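Long-range contacts in Ent-copalyl diphosphate synthase (Streptomyces platensis, PDB 5BP8), which belongs to the mostly helical terpene cyclase family and carries a region related to the C-terminal domain of squalene-hopene cyclase: residues A17-D22 with F262-V267; D22-V27 with I256-Y261; D68-V73 with G443-T448; T448-A453 with P492-D497; R477-L482 with A513-G518. One frame throughout, in Å; residues are numbered along the deposited sequence.

In the fold
Starting from the N terminus, contact 1 closes a loop of some 240 residues, bringing the end of helix 7-20 onto helix 260-274. Contact 2 is nested inside that loop: the chain leaving helix 7-20 pairs with the approach to helix 260-274, and the two contacts share Asp-22. Contact 3 starts within both loops and closes beyond them, so it crosses contacts 1 and 2, joining the turn before helix 72-86 to the loop before helix 449-461. Contact 4 opens at Thr-448, where contact 3 ends, and reaches strand 495-496. Contact 5 crosses contact 4 and packs helix 469-484 on helix 504-518. Phe-262 and Trp-266 meet Trp-495, linking contacts 1 and 4.

Contact 1: A17-D22 with F262-V267; sequences AATVAD and FEQAWV
Thr-19 and Gln-264 mark the closest approach of the two backbones, with Thr-19 CA 7.2 Å from Gln-264 CA, where the last turn of helix 7-20 lies beside helix 260-274. Thr-19 is the most covered residue of the contact. With its methyl anti to the backbone N, CG2 points across the gap and stops 3.6 Å from Glu-263 OE1, while its hydroxyl turns back to Leu-15 O in its own helix. Farther along, Val-267 CG2 sits 4.2 Å from Thr-19 OG1. The chain of Glu-263 runs extended, and it and the threonine approach from opposite directions; its second oxygen, OE2, accepts from Leu-26 N.

Asp-22 crosses Glu-263 at about a right angle, and Asp-22 OD2 lies 4.1 Å from Glu-263 OE1. These like charges would probably repel, but a water donates to both, 2.6 Å from Asp-22 OD2 and equally far from Glu-263 OE1, and Arg-248 forms a salt bridge with Asp-22. The polar links between the segments run through waters: another joins Asp-22 O to Glu-263 OE1, and a third lies 2.9 Å from Gln-264 NE2, whose hydrogen it accepts, and 2.7 Å from Thr-19 O. The amide oxygen of Gln-264 goes to Ser-287 in helix 282-291, which also packs on Thr-19 through Leu-284, and Thr-505 of helix 504-518 covers Thr-19, Glu-263 and Val-267.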
# COMPACT_ATOMS: atom_id res chain seq x y z
N ALA A 17 -1.37 5.67 21.80
CA ALA A 17 -0.67 4.74 22.65
C ALA A 17 -0.44 3.41 21.94
O ALA A 17 0.62 2.80 22.08
CB ALA A 17 -1.42 4.53 23.96
N ALA A 18 -1.45 2.95 21.21
CA ALA A 18 -1.34 1.67 20.52
C ALA A 18 -0.29 1.78 19.41
O ALA A 18 0.47 0.84 19.20
CB ALA A 18 -2.67 1.24 19.94
N THR A 19 -0.26 2.92 18.74
CA THR A 19 0.73 3.18 17.72
C THR A 19 2.15 3.19 18.29
O THR A 19 3.07 2.56 17.75
CB THR A 19 0.41 4.48 16.97
OG1 THR A 19 -0.94 4.41 16.48
CG2 THR A 19 1.37 4.67 15.81
N VAL A 20 2.33 3.86 19.44
CA VAL A 20 3.61 3.82 20.12
C VAL A 20 4.06 2.39 20.41
O VAL A 20 5.22 2.04 20.27
CB VAL A 20 3.56 4.62 21.46
CG1 VAL A 20 4.76 4.30 22.32
CG2 VAL A 20 3.49 6.10 21.17
N ALA A 21 3.12 1.55 20.82
CA ALA A 21 3.45 0.20 21.26
C ALA A 21 3.69 -0.74 20.07
O ALA A 21 4.05 -1.89 20.28
CB ALA A 21 2.35 -0.35 22.13
N ASP A 22 3.49 -0.24 18.85
CA ASP A 22 3.66 -1.06 17.64
C ASP A 22 4.79 -0.51 16.75
O ASP A 22 4.57 0.36 15.90
CB ASP A 22 2.34 -1.15 16.88
CG ASP A 22 2.44 -2.01 15.61
OD1 ASP A 22 3.46 -2.72 15.45
OD2 ASP A 22 1.49 -1.96 14.79
N PHE A 262 5.55 5.79 7.76
CA PHE A 262 4.26 6.04 7.10
C PHE A 262 3.11 6.04 8.12
O PHE A 262 2.31 6.99 8.19
CB PHE A 262 4.09 4.97 6.00
CG PHE A 262 2.69 4.79 5.48
CD1 PHE A 262 1.90 5.86 5.09
CD2 PHE A 262 2.18 3.54 5.29
CE1 PHE A 262 0.61 5.67 4.57
CE2 PHE A 262 0.89 3.35 4.77
CZ PHE A 262 0.11 4.42 4.42
N GLU A 263 3.03 5.01 8.95
CA GLU A 263 1.92 4.94 9.90
C GLU A 263 1.98 6.09 10.93
O GLU A 263 0.95 6.74 11.20
CB GLU A 263 1.92 3.59 10.61
CG GLU A 263 0.89 3.52 11.73
CD GLU A 263 0.72 2.12 12.25
OE1 GLU A 263 1.00 1.93 13.44
OE2 GLU A 263 0.29 1.23 11.46
N GLN A 264 3.16 6.33 11.47
CA GLN A 264 3.31 7.39 12.50
C GLN A 264 2.87 8.75 11.94
O GLN A 264 2.08 9.44 12.58
CB GLN A 264 4.73 7.47 13.02
CG GLN A 264 5.08 6.29 13.90
CD GLN A 264 6.53 6.25 14.38
OE1 GLN A 264 7.44 6.82 13.77
NE2 GLN A 264 6.75 5.50 15.44
N ALA A 265 3.35 9.09 10.74
CA ALA A 265 3.01 10.39 10.14
C ALA A 265 1.53 10.50 9.78
O ALA A 265 0.89 11.53 10.02
CB ALA A 265 3.85 10.62 8.91
N TRP A 266 0.99 9.45 9.18
CA TRP A 266 -0.41 9.47 8.76
C TRP A 266 -1.35 9.53 9.98
O TRP A 266 -2.32 10.30 9.99
CB TRP A 266 -0.75 8.31 7.82
CG TRP A 266 -0.63 8.63 6.28
CD1 TRP A 266 -1.67 8.73 5.39
CD2 TRP A 266 0.58 8.90 5.51
NE1 TRP A 266 -1.20 9.01 4.13
CE2 TRP A 266 0.17 9.13 4.16
CE3 TRP A 266 1.95 9.00 5.83
CZ2 TRP A 266 1.10 9.41 3.11
CZ3 TRP A 266 2.89 9.24 4.76
CH2 TRP A 266 2.45 9.45 3.43
N VAL A 267 -1.04 8.77 11.03
CA VAL A 267 -1.81 8.82 12.25
C VAL A 267 -1.75 10.23 12.86
O VAL A 267 -2.80 10.81 13.20
CB VAL A 267 -1.34 7.79 13.29
CG1 VAL A 267 -2.00 8.05 14.63
CG2 VAL A 267 -1.67 6.37 12.82
O HOH W 1 4.90 3.41 16.02
O HOH W 2 -0.28 -0.03 14.61
O HOH W 3 3.93 2.25 13.92

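Contact 2: D22-V27 with I256-Y261; sequences DPWGLV and ITPIVY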
# COMPACT_ATOMS: atom_id res chain seq x y z
N ASP A 22 3.49 -0.24 18.85
CA ASP A 22 3.66 -1.06 17.64
C ASP A 22 4.79 -0.51 16.75
O ASP A 22 4.57 0.36 15.90
CB ASP A 22 2.34 -1.15 16.88
CG ASP A 22 2.44 -2.01 15.61
OD1 ASP A 22 3.46 -2.72 15.45
OD2 ASP A 22 1.49 -1.96 14.79
N PRO A 23 6.01 -1.00 16.95
CA PRO A 23 7.14 -0.52 16.17
C PRO A 23 7.15 -1.02 14.72
O PRO A 23 8.02 -0.61 13.92
CB PRO A 23 8.34 -1.04 16.94
CG PRO A 23 7.87 -2.33 17.51
CD PRO A 23 6.42 -2.08 17.88
N TRP A 24 6.22 -1.90 14.38
CA TRP A 24 6.11 -2.39 12.99
C TRP A 24 5.14 -1.56 12.16
O TRP A 24 5.29 -1.45 10.95
CB TRP A 24 5.61 -3.81 12.99
CG TRP A 24 6.51 -4.84 13.64
CD1 TRP A 24 6.68 -5.08 14.99
CD2 TRP A 24 7.37 -5.76 12.96
NE1 TRP A 24 7.57 -6.13 15.17
CE2 TRP A 24 8.00 -6.56 13.94
CE3 TRP A 24 7.62 -6.02 11.61
CZ2 TRP A 24 8.89 -7.58 13.61
CZ3 TRP A 24 8.48 -7.01 11.28
CH2 TRP A 24 9.11 -7.80 12.27
N GLY A 25 4.08 -1.06 12.78
CA GLY A 25 2.91 -0.60 12.07
C GLY A 25 2.08 -1.82 11.69
O GLY A 25 2.59 -2.95 11.69
N LEU A 26 0.80 -1.60 11.39
CA LEU A 26 -0.11 -2.72 11.10
C LEU A 26 -0.56 -2.70 9.64
O LEU A 26 -1.24 -1.76 9.17
CB LEU A 26 -1.31 -2.72 12.05
CG LEU A 26 -2.39 -3.79 11.80
CD1 LEU A 26 -1.81 -5.20 11.85
CD2 LEU A 26 -3.52 -3.63 12.83
N VAL A 27 -0.16 -3.75 8.93
CA VAL A 27 -0.62 -4.03 7.57
C VAL A 27 -1.22 -5.40 7.58
O VAL A 27 -0.55 -6.37 8.00
CB VAL A 27 0.52 -3.93 6.50
CG1 VAL A 27 -0.04 -4.30 5.11
CG2 VAL A 27 1.11 -2.53 6.44
N ILE A 256 4.20 -5.73 2.74
CA ILE A 256 5.08 -4.68 3.20
C ILE A 256 4.97 -4.59 4.71
O ILE A 256 3.86 -4.48 5.26
CB ILE A 256 4.80 -3.31 2.50
CG1 ILE A 256 5.79 -2.25 2.97
CG2 ILE A 256 3.36 -2.88 2.69
CD1 ILE A 256 5.74 -0.97 2.14
N THR A 257 6.12 -4.76 5.38
CA THR A 257 6.21 -4.63 6.84
C THR A 257 7.67 -4.54 7.22
O THR A 257 8.49 -5.27 6.68
CB THR A 257 5.49 -5.76 7.58
OG1 THR A 257 5.47 -5.49 8.99
CG2 THR A 257 6.14 -7.13 7.29
N PRO A 258 8.03 -3.61 8.12
CA PRO A 258 7.23 -2.58 8.75
C PRO A 258 6.86 -1.44 7.81
O PRO A 258 7.42 -1.31 6.70
CB PRO A 258 8.16 -2.00 9.86
CG PRO A 258 9.47 -2.64 9.69
CD PRO A 258 9.46 -3.55 8.50
N ILE A 259 5.94 -0.62 8.28
CA ILE A 259 5.55 0.65 7.66
C ILE A 259 5.59 1.80 8.69
O ILE A 259 4.86 2.79 8.58
CB ILE A 259 4.15 0.58 7.04
CG1 ILE A 259 3.07 0.21 8.07
CG2 ILE A 259 4.13 -0.36 5.85
CD1 ILE A 259 1.69 0.63 7.62
N VAL A 260 6.44 1.65 9.69
CA VAL A 260 6.41 2.51 10.90
C VAL A 260 6.34 4.03 10.63
O VAL A 260 5.49 4.71 11.19
CB VAL A 260 7.57 2.13 11.85
CG1 VAL A 260 8.94 2.28 11.22
CG2 VAL A 260 7.49 2.90 13.15
N TYR A 261 7.20 4.56 9.78
CA TYR A 261 7.18 6.03 9.55
C TYR A 261 5.94 6.52 8.81
O TYR A 261 5.33 7.54 9.18
CB TYR A 261 8.42 6.45 8.81
CG TYR A 261 9.75 6.13 9.50
CD1 TYR A 261 9.90 6.24 10.89
CD2 TYR A 261 10.88 5.80 8.76
CE1 TYR A 261 11.11 6.00 11.51
CE2 TYR A 261 12.09 5.56 9.37
CZ TYR A 261 12.21 5.68 10.74
OH TYR A 261 13.43 5.43 11.35
O HOH W 4 3.67 -3.52 9.07
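The indole of Trp-24 meets Thr-257 at its edge: OG1 lies near the ring plane, 3.4 Å from Trp-24 CE3. Pro-258 N lies obliquely to the same ring, and Pro-258 CG is 4.3 Å from Trp-24 CE3. The Thr-257 hydroxyl, anti to the backbone N, is also hydrogen-bonded to a water that donates to Gly-25 O, which makes a bridge between the two loops.

The direct polar link is made by backbone. Ile-259 N donates to Trp-24 O at 2.9 Å with an angle of 157° at the hydrogen, and the donor lies almost in line with the carbonyl bond. Crowded against the same oxygen, Pro-258 CB comes to 3.1 Å from Trp-24 O, and the peptide bond before this proline is cis. Ile-259 stands at the N-cap position of helix 260-274, so the bond fixes the chain just where the helix begins. On the other segment, Asp-22 OD1 accepts from Trp-24 N at 3.1 Å, an Asx turn that shapes the chain leading to the indole. Gly-25, with positive phi and no side chain, lets Ile-259 CG1 pack at its CA.

Beyond Gly-25 the contact becomes apolar. Val-27 CG2 is pressed against Ile-259 CD1 at 3.4 Å, tighter than usual for two carbons, and Val-27 also covers Ile-256 O, a buried carbonyl without a polar partner in the model. Val-245 and Arg-248 of helix 237-249 lie against Trp-24, Leu-26 rests on Val-504 and Thr-505 of helix 504-518, and Tyr-261 touches Ser-287 and Leu-288 of helix 282-291.

Contact 3: D68-V73 with G443-T448; sequences DGYGLV and GRWQGT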
# COMPACT_ATOMS: atom_id res chain seq x y z
N ASP A 68 -11.39 -5.66 -11.65
CA ASP A 68 -10.77 -4.71 -12.58
C ASP A 68 -9.29 -5.00 -12.89
O ASP A 68 -8.49 -4.11 -13.21
CB ASP A 68 -10.95 -3.26 -12.06
CG ASP A 68 -12.40 -2.87 -11.91
OD1 ASP A 68 -13.22 -3.41 -12.64
OD2 ASP A 68 -12.72 -2.04 -11.04
N GLY A 69 -8.92 -6.27 -12.76
CA GLY A 69 -7.58 -6.68 -13.05
C GLY A 69 -6.69 -6.74 -11.83
O GLY A 69 -5.56 -7.20 -11.93
N TYR A 70 -7.20 -6.32 -10.66
CA TYR A 70 -6.40 -6.39 -9.45
C TYR A 70 -6.26 -7.88 -9.05
O TYR A 70 -5.53 -8.20 -8.11
CB TYR A 70 -7.00 -5.58 -8.32
CG TYR A 70 -6.70 -4.09 -8.45
CD1 TYR A 70 -5.51 -3.57 -7.96
CD2 TYR A 70 -7.57 -3.23 -9.09
CE1 TYR A 70 -5.20 -2.22 -8.08
CE2 TYR A 70 -7.29 -1.87 -9.19
CZ TYR A 70 -6.09 -1.37 -8.70
OH TYR A 70 -5.77 -0.03 -8.80
N GLY A 71 -7.02 -8.75 -9.70
CA GLY A 71 -6.86 -10.21 -9.46
C GLY A 71 -5.67 -10.83 -10.15
O GLY A 71 -5.26 -11.96 -9.81
N LEU A 72 -5.09 -10.16 -11.13
CA LEU A 72 -4.07 -10.82 -11.97
C LEU A 72 -2.82 -11.18 -11.15
O LEU A 72 -2.41 -12.36 -11.09
CB LEU A 72 -3.69 -9.94 -13.17
CG LEU A 72 -2.54 -10.46 -14.05
CD1 LEU A 72 -2.83 -11.86 -14.57
CD2 LEU A 72 -2.28 -9.50 -15.19
N VAL A 73 -2.22 -10.19 -10.49
CA VAL A 73 -1.01 -10.49 -9.71
C VAL A 73 -1.22 -11.52 -8.58
O VAL A 73 -0.48 -12.52 -8.47
CB VAL A 73 -0.35 -9.21 -9.20
CG1 VAL A 73 0.67 -9.53 -8.12
CG2 VAL A 73 0.26 -8.45 -10.38
N GLY A 443 -17.28 4.30 -1.64
CA GLY A 443 -16.17 3.46 -1.97
C GLY A 443 -16.22 2.97 -3.40
O GLY A 443 -17.29 2.95 -4.02
N ARG A 444 -15.05 2.58 -3.90
CA ARG A 444 -14.91 2.17 -5.29
C ARG A 444 -15.69 0.91 -5.64
O ARG A 444 -16.48 0.91 -6.60
CB ARG A 444 -13.43 1.96 -5.62
CG ARG A 444 -13.24 1.57 -7.07
CD ARG A 444 -11.78 1.52 -7.49
NE ARG A 444 -11.68 0.93 -8.82
CZ ARG A 444 -10.56 0.85 -9.53
NH1 ARG A 444 -9.41 1.34 -9.07
NH2 ARG A 444 -10.58 0.27 -10.72
N TRP A 445 -15.43 -0.17 -4.91
CA TRP A 445 -16.05 -1.48 -5.19
C TRP A 445 -17.19 -1.80 -4.22
O TRP A 445 -18.07 -2.61 -4.51
CB TRP A 445 -14.99 -2.55 -5.13
CG TRP A 445 -13.98 -2.48 -6.21
CD1 TRP A 445 -14.23 -2.49 -7.55
CD2 TRP A 445 -12.57 -2.36 -6.07
NE1 TRP A 445 -13.07 -2.41 -8.26
CE2 TRP A 445 -12.02 -2.32 -7.38
CE3 TRP A 445 -11.71 -2.26 -4.97
CZ2 TRP A 445 -10.65 -2.21 -7.62
CZ3 TRP A 445 -10.33 -2.18 -5.21
CH2 TRP A 445 -9.82 -2.15 -6.53
N GLN A 446 -17.20 -1.13 -3.07
CA GLN A 446 -18.25 -1.25 -2.08
C GLN A 446 -18.06 -0.06 -1.14
O GLN A 446 -17.00 0.55 -1.13
CB GLN A 446 -18.06 -2.55 -1.27
CG GLN A 446 -16.77 -2.52 -0.46
CD GLN A 446 -16.35 -3.86 0.07
OE1 GLN A 446 -15.26 -4.34 -0.26
NE2 GLN A 446 -17.21 -4.49 0.86
N GLY A 447 -19.04 0.23 -0.30
CA GLY A 447 -18.79 1.16 0.81
C GLY A 447 -17.73 0.63 1.76
O GLY A 447 -17.79 -0.53 2.21
N THR A 448 -16.74 1.48 2.09
CA THR A 448 -15.71 1.09 3.03
C THR A 448 -15.55 2.15 4.10
O THR A 448 -15.85 3.32 3.88
CB THR A 448 -14.33 0.91 2.36
OG1 THR A 448 -13.89 2.15 1.78
CG2 THR A 448 -14.40 -0.18 1.27
O HOH W 5 -14.12 0.19 -10.34
O HOH W 6 -6.74 1.66 -10.52
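Asp-68 and Arg-444 reach for each other from opposite directions: the aspartate keeps CG beside its backbone N (chi1 -59°), while the arginine runs extended from CG to NE and carries its guanidinium across the gap. The motif on the aspartate's side is a type I beta turn from Gly-69 to Leu-72 that leads into helix 72-86. The partner loop follows a sequence resembling a QW repeat of this family, ending at Trp-442.

Arg-444 NH2 and Asp-68 OD2 form a salt bridge at 3.2 Å, a bent bond with OD2 tilted from the guanidinium plane. Arg-444 NE lies over one face of the neighbouring Trp-445 indole, offset toward its rim. Tyr-70 receives the edge of that indole in an offset edge-to-face pair, with planes 78° apart and Tyr-70 CD2 3.6 Å from Trp-445 CZ2. The phenol is steadied at its far end: Tyr-70 OH bonds to His-496 and, through a water, to Arg-444 NH1, which also donates to Ala-400 O. A second water donates to Asp-68 OD2 and accepts from Arg-444 NE, so it bridges the ion pair.

Trp-445 NE1, by contrast, gives a straight bond, 2.8 Å to Asp-68 OD2 at 168°, with the acceptor in the ring plane. Arg-444 NH2 and Trp-445 NE1 arrive at that one oxygen from opposite faces of the carboxylate plane.

Contact 4: T448-A453 with P492-D497; sequences TTEETA and PGLWHD
Thr-448 and Pro-492 bring the backbones nearest, their CA atoms 7.6 Å apart, where the start of helix 449-461 faces the chain leading into strand 495-496. Leu-494 and Trp-495 together oppose Tyr-501 in a classic beta bulge. Thr-448 is the N-cap: its OG1 accepts from Glu-451 N and donates to the anti lone pair of Glu-451 OE1, 2.7 Å away; Glu-451 OE2 bonds to Ser-401 and Arg-444 N. That leaves the threonine methyl to touch the proline, with Thr-448 CG2 3.9 Å from Pro-492 CG.

Glu-450 runs fully extended, CG anti to the backbone N, and lays its carboxylate nearly parallel to the indole of Trp-495. Trp-495 NE1 donates to Glu-450 OE2 at 2.9 Å on the syn side, a bent bond of 132° with the oxygen tilted out of the ring plane. The same OE2 serves Tyr-454 and His-399. Its partner oxygen looks to water: one molecule donates both to Glu-450 OE1, 2.9 Å away, and to Pro-492 O. Another lies 2.7 Å from Glu-450 OE1 and accepts from Leu-494 N. One methyl of Leu-494, CD1, lies between the two glutamates, 3.6 Å from both Glu-450 OE1 and Glu-451 OE1.

The buried Glu-450 carboxylate is thus gripped at both oxygens, which should fix its rotation, and its bonds join helix 449-461 to the backbone at Pro-492 and Leu-494 and to the Trp-495 indole.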
# COMPACT_ATOMS: atom_id res chain seq x y z
N THR A 448 -16.74 1.48 2.09
CA THR A 448 -15.71 1.09 3.03
C THR A 448 -15.55 2.15 4.10
O THR A 448 -15.85 3.32 3.88
CB THR A 448 -14.33 0.91 2.36
OG1 THR A 448 -13.89 2.15 1.78
CG2 THR A 448 -14.40 -0.18 1.27
N THR A 449 -15.07 1.72 5.24
CA THR A 449 -14.70 2.65 6.33
C THR A 449 -13.68 3.68 5.82
O THR A 449 -13.89 4.91 5.99
CB THR A 449 -14.10 1.85 7.51
OG1 THR A 449 -15.15 1.10 8.13
CG2 THR A 449 -13.45 2.77 8.57
N GLU A 450 -12.62 3.20 5.15
CA GLU A 450 -11.55 4.11 4.71
C GLU A 450 -12.09 5.20 3.78
O GLU A 450 -11.89 6.39 4.01
CB GLU A 450 -10.44 3.33 4.01
CG GLU A 450 -9.28 4.20 3.54
CD GLU A 450 -8.16 3.42 2.87
OE1 GLU A 450 -8.31 2.18 2.67
OE2 GLU A 450 -7.15 4.06 2.54
N GLU A 451 -12.81 4.79 2.73
CA GLU A 451 -13.22 5.74 1.71
C GLU A 451 -14.32 6.68 2.21
O GLU A 451 -14.34 7.87 1.86
CB GLU A 451 -13.61 5.03 0.42
CG GLU A 451 -12.46 4.19 -0.17
CD GLU A 451 -12.92 3.21 -1.22
OE1 GLU A 451 -13.46 2.14 -0.85
OE2 GLU A 451 -12.71 3.47 -2.43
N THR A 452 -15.22 6.15 3.03
CA THR A 452 -16.24 6.95 3.66
C THR A 452 -15.57 8.03 4.54
O THR A 452 -15.95 9.23 4.48
CB THR A 452 -17.20 6.09 4.49
OG1 THR A 452 -17.82 5.10 3.65
CG2 THR A 452 -18.27 6.97 5.14
N ALA A 453 -14.60 7.60 5.34
CA ALA A 453 -13.86 8.52 6.23
C ALA A 453 -13.24 9.66 5.46
O ALA A 453 -13.35 10.83 5.88
CB ALA A 453 -12.79 7.79 7.03
N PRO A 492 -10.78 -3.61 3.61
CA PRO A 492 -10.17 -4.07 2.35
C PRO A 492 -8.86 -3.35 2.04
O PRO A 492 -8.72 -2.17 2.36
CB PRO A 492 -11.20 -3.69 1.30
CG PRO A 492 -12.47 -3.50 2.04
CD PRO A 492 -12.09 -2.98 3.38
N GLY A 493 -7.92 -4.05 1.42
CA GLY A 493 -6.69 -3.44 0.95
C GLY A 493 -6.93 -2.61 -0.30
O GLY A 493 -7.50 -3.10 -1.27
N LEU A 494 -6.52 -1.35 -0.27
CA LEU A 494 -6.68 -0.44 -1.39
C LEU A 494 -5.37 0.27 -1.79
O LEU A 494 -5.31 0.92 -2.83
CB LEU A 494 -7.74 0.60 -1.06
CG LEU A 494 -9.15 0.10 -0.74
CD1 LEU A 494 -10.02 1.28 -0.36
CD2 LEU A 494 -9.73 -0.60 -1.94
N TRP A 495 -4.35 0.17 -0.96
CA TRP A 495 -3.06 0.79 -1.25
C TRP A 495 -2.23 -0.06 -2.16
O TRP A 495 -2.08 -1.27 -1.91
CB TRP A 495 -2.30 1.06 0.05
CG TRP A 495 -2.99 2.05 0.93
CD1 TRP A 495 -4.14 1.86 1.62
CD2 TRP A 495 -2.55 3.38 1.23
NE1 TRP A 495 -4.46 2.99 2.32
CE2 TRP A 495 -3.49 3.93 2.11
CE3 TRP A 495 -1.45 4.14 0.83
CZ2 TRP A 495 -3.40 5.25 2.58
CZ3 TRP A 495 -1.35 5.47 1.31
CH2 TRP A 495 -2.31 5.99 2.18
N HIS A 496 -1.66 0.53 -3.20
CA HIS A 496 -0.87 -0.25 -4.16
C HIS A 496 0.44 -0.78 -3.59
O HIS A 496 1.27 -0.01 -3.07
CB HIS A 496 -0.55 0.54 -5.42
CG HIS A 496 -1.73 0.74 -6.32
ND1 HIS A 496 -1.67 1.52 -7.45
CD2 HIS A 496 -3.00 0.28 -6.25
CE1 HIS A 496 -2.86 1.53 -8.04
NE2 HIS A 496 -3.68 0.77 -7.34
N ASP A 497 0.65 -2.10 -3.68
CA ASP A 497 2.01 -2.63 -3.56
C ASP A 497 2.15 -3.80 -4.54
O ASP A 497 2.02 -3.61 -5.74
CB ASP A 497 2.40 -2.94 -2.10
CG ASP A 497 3.84 -3.39 -1.98
OD1 ASP A 497 4.68 -2.87 -2.74
OD2 ASP A 497 4.13 -4.35 -1.24
O HOH W 7 -6.76 -0.06 2.38
O HOH W 8 -10.24 0.04 3.11

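Contact 5: R477-L482 with A513-G518; sequences RGCDAL and AALALG. With SO4 (sulfate ion), chain D.
Leu-515 and Cys-479 stand where the two helices come closest, CA to CA 6.0 Å, with the axes of helix 477-482 and helix 513-518 passing 9.8 Å apart at 134° between their directions. Leu-515 CD2 meets two residues of the other helix: it packs between Cys-479 and Leu-482, about one turn apart, 3.8 Å from Cys-479 O and 3.9 Å from Leu-482 CB, with the cysteine CB close by. Chi1 (-73°) sets Leu-515 CG anti to the carbonyl carbon; the chain runs on straight to CD1, and the side branch CD2 is what meets the opposite helix.

Leu-482 has the same shape and crosses Leu-515 obliquely, but the two leucines use different methyls: here the extended branch, CD1, lands 3.8 Å from Ala-514 CB, a small residue that leaves room for it. Cys-479 keeps its sulfur anti to the carbonyl carbon, beside the backbone N, and SG comes to 3.7 Å from Gly-518 CA. With no side chain there, the backbone can approach the sulfur closely. The interface between the segments is therefore wholly van der Waals.

Arg-477 faces a different way. Its chain bends at chi3 (-55°), and Arg-477 NH1 donates to O3 of a sulfate ion at 3.1 Å, with the oxygen near the guanidinium plane; Arg-473 holds the same ion, which probably came from the crystallisation liquor. Helix 449-461 lies across both partners, Val-456 touching Cys-479 and Ala-514 and Thr-452 touching Leu-482, while Ser-274 of helix 260-274 meets Ala-513 and Ala-516.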
# COMPACT_ATOMS: atom_id res chain seq x y z
N ARG A 477 -24.71 11.42 7.08
CA ARG A 477 -25.05 10.07 6.63
C ARG A 477 -23.76 9.22 6.57
O ARG A 477 -23.78 8.03 6.91
CB ARG A 477 -25.75 10.09 5.26
CG ARG A 477 -27.22 10.57 5.30
CD ARG A 477 -27.97 10.30 4.01
NE ARG A 477 -27.31 10.87 2.83
CZ ARG A 477 -27.45 12.12 2.38
NH1 ARG A 477 -28.24 12.99 3.00
NH2 ARG A 477 -26.79 12.51 1.29
N GLY A 478 -22.66 9.86 6.14
CA GLY A 478 -21.31 9.24 6.16
C GLY A 478 -20.96 8.77 7.56
O GLY A 478 -20.59 7.60 7.76
N CYS A 479 -21.14 9.66 8.54
CA CYS A 479 -20.87 9.32 9.92
C CYS A 479 -21.77 8.19 10.44
O CYS A 479 -21.30 7.28 11.15
CB CYS A 479 -20.97 10.55 10.83
SG CYS A 479 -19.59 11.69 10.66
N ASP A 480 -23.04 8.23 10.08
CA ASP A 480 -23.96 7.15 10.39
C ASP A 480 -23.45 5.81 9.86
O ASP A 480 -23.46 4.82 10.56
CB ASP A 480 -25.34 7.42 9.79
CG ASP A 480 -26.08 8.53 10.49
OD1 ASP A 480 -25.70 8.92 11.63
OD2 ASP A 480 -27.04 9.03 9.89
N ALA A 481 -22.98 5.80 8.61
CA ALA A 481 -22.41 4.58 8.05
C ALA A 481 -21.20 4.08 8.85
O ALA A 481 -21.04 2.87 9.07
CB ALA A 481 -22.05 4.76 6.58
N LEU A 482 -20.33 5.00 9.26
CA LEU A 482 -19.15 4.63 10.02
C LEU A 482 -19.50 4.04 11.39
O LEU A 482 -18.85 3.10 11.86
CB LEU A 482 -18.22 5.84 10.18
CG LEU A 482 -17.57 6.37 8.91
CD1 LEU A 482 -16.81 7.66 9.21
CD2 LEU A 482 -16.61 5.34 8.30
N ALA A 513 -10.81 10.70 12.84
CA ALA A 513 -10.86 12.08 12.34
C ALA A 513 -12.21 12.46 11.75
O ALA A 513 -12.78 13.51 12.07
CB ALA A 513 -9.75 12.32 11.34
N ALA A 514 -12.74 11.60 10.87
CA ALA A 514 -14.06 11.79 10.28
C ALA A 514 -15.16 11.93 11.33
O ALA A 514 -15.96 12.86 11.27
CB ALA A 514 -14.39 10.64 9.34
N LEU A 515 -15.19 11.02 12.29
CA LEU A 515 -16.23 11.02 13.30
C LEU A 515 -16.11 12.23 14.23
O LEU A 515 -17.13 12.78 14.64
CB LEU A 515 -16.21 9.71 14.11
CG LEU A 515 -16.72 8.45 13.39
CD1 LEU A 515 -16.61 7.26 14.32
CD2 LEU A 515 -18.16 8.58 12.95
N ALA A 516 -14.89 12.68 14.50
CA ALA A 516 -14.67 13.88 15.32
C ALA A 516 -15.15 15.12 14.58
O ALA A 516 -15.81 15.98 15.16
CB ALA A 516 -13.21 14.01 15.69
N LEU A 517 -14.79 15.23 13.30
CA LEU A 517 -15.18 16.36 12.48
C LEU A 517 -16.68 16.39 12.20
O LEU A 517 -17.28 17.46 12.16
CB LEU A 517 -14.39 16.37 11.17
CG LEU A 517 -12.89 16.64 11.32
CD1 LEU A 517 -12.11 16.19 10.11
CD2 LEU A 517 -12.63 18.12 11.60
N GLY A 518 -17.28 15.21 12.05
CA GLY A 518 -18.71 15.08 11.83
C GLY A 518 -19.56 15.36 13.06
O GLY A 518 -20.77 15.57 12.94
S SO4 D . -30.35 15.54 0.81
O1 SO4 D . -30.76 16.91 0.40
O2 SO4 D . -29.63 14.89 -0.30
O3 SO4 D . -29.49 15.65 2.01
O4 SO4 D . -31.55 14.72 1.14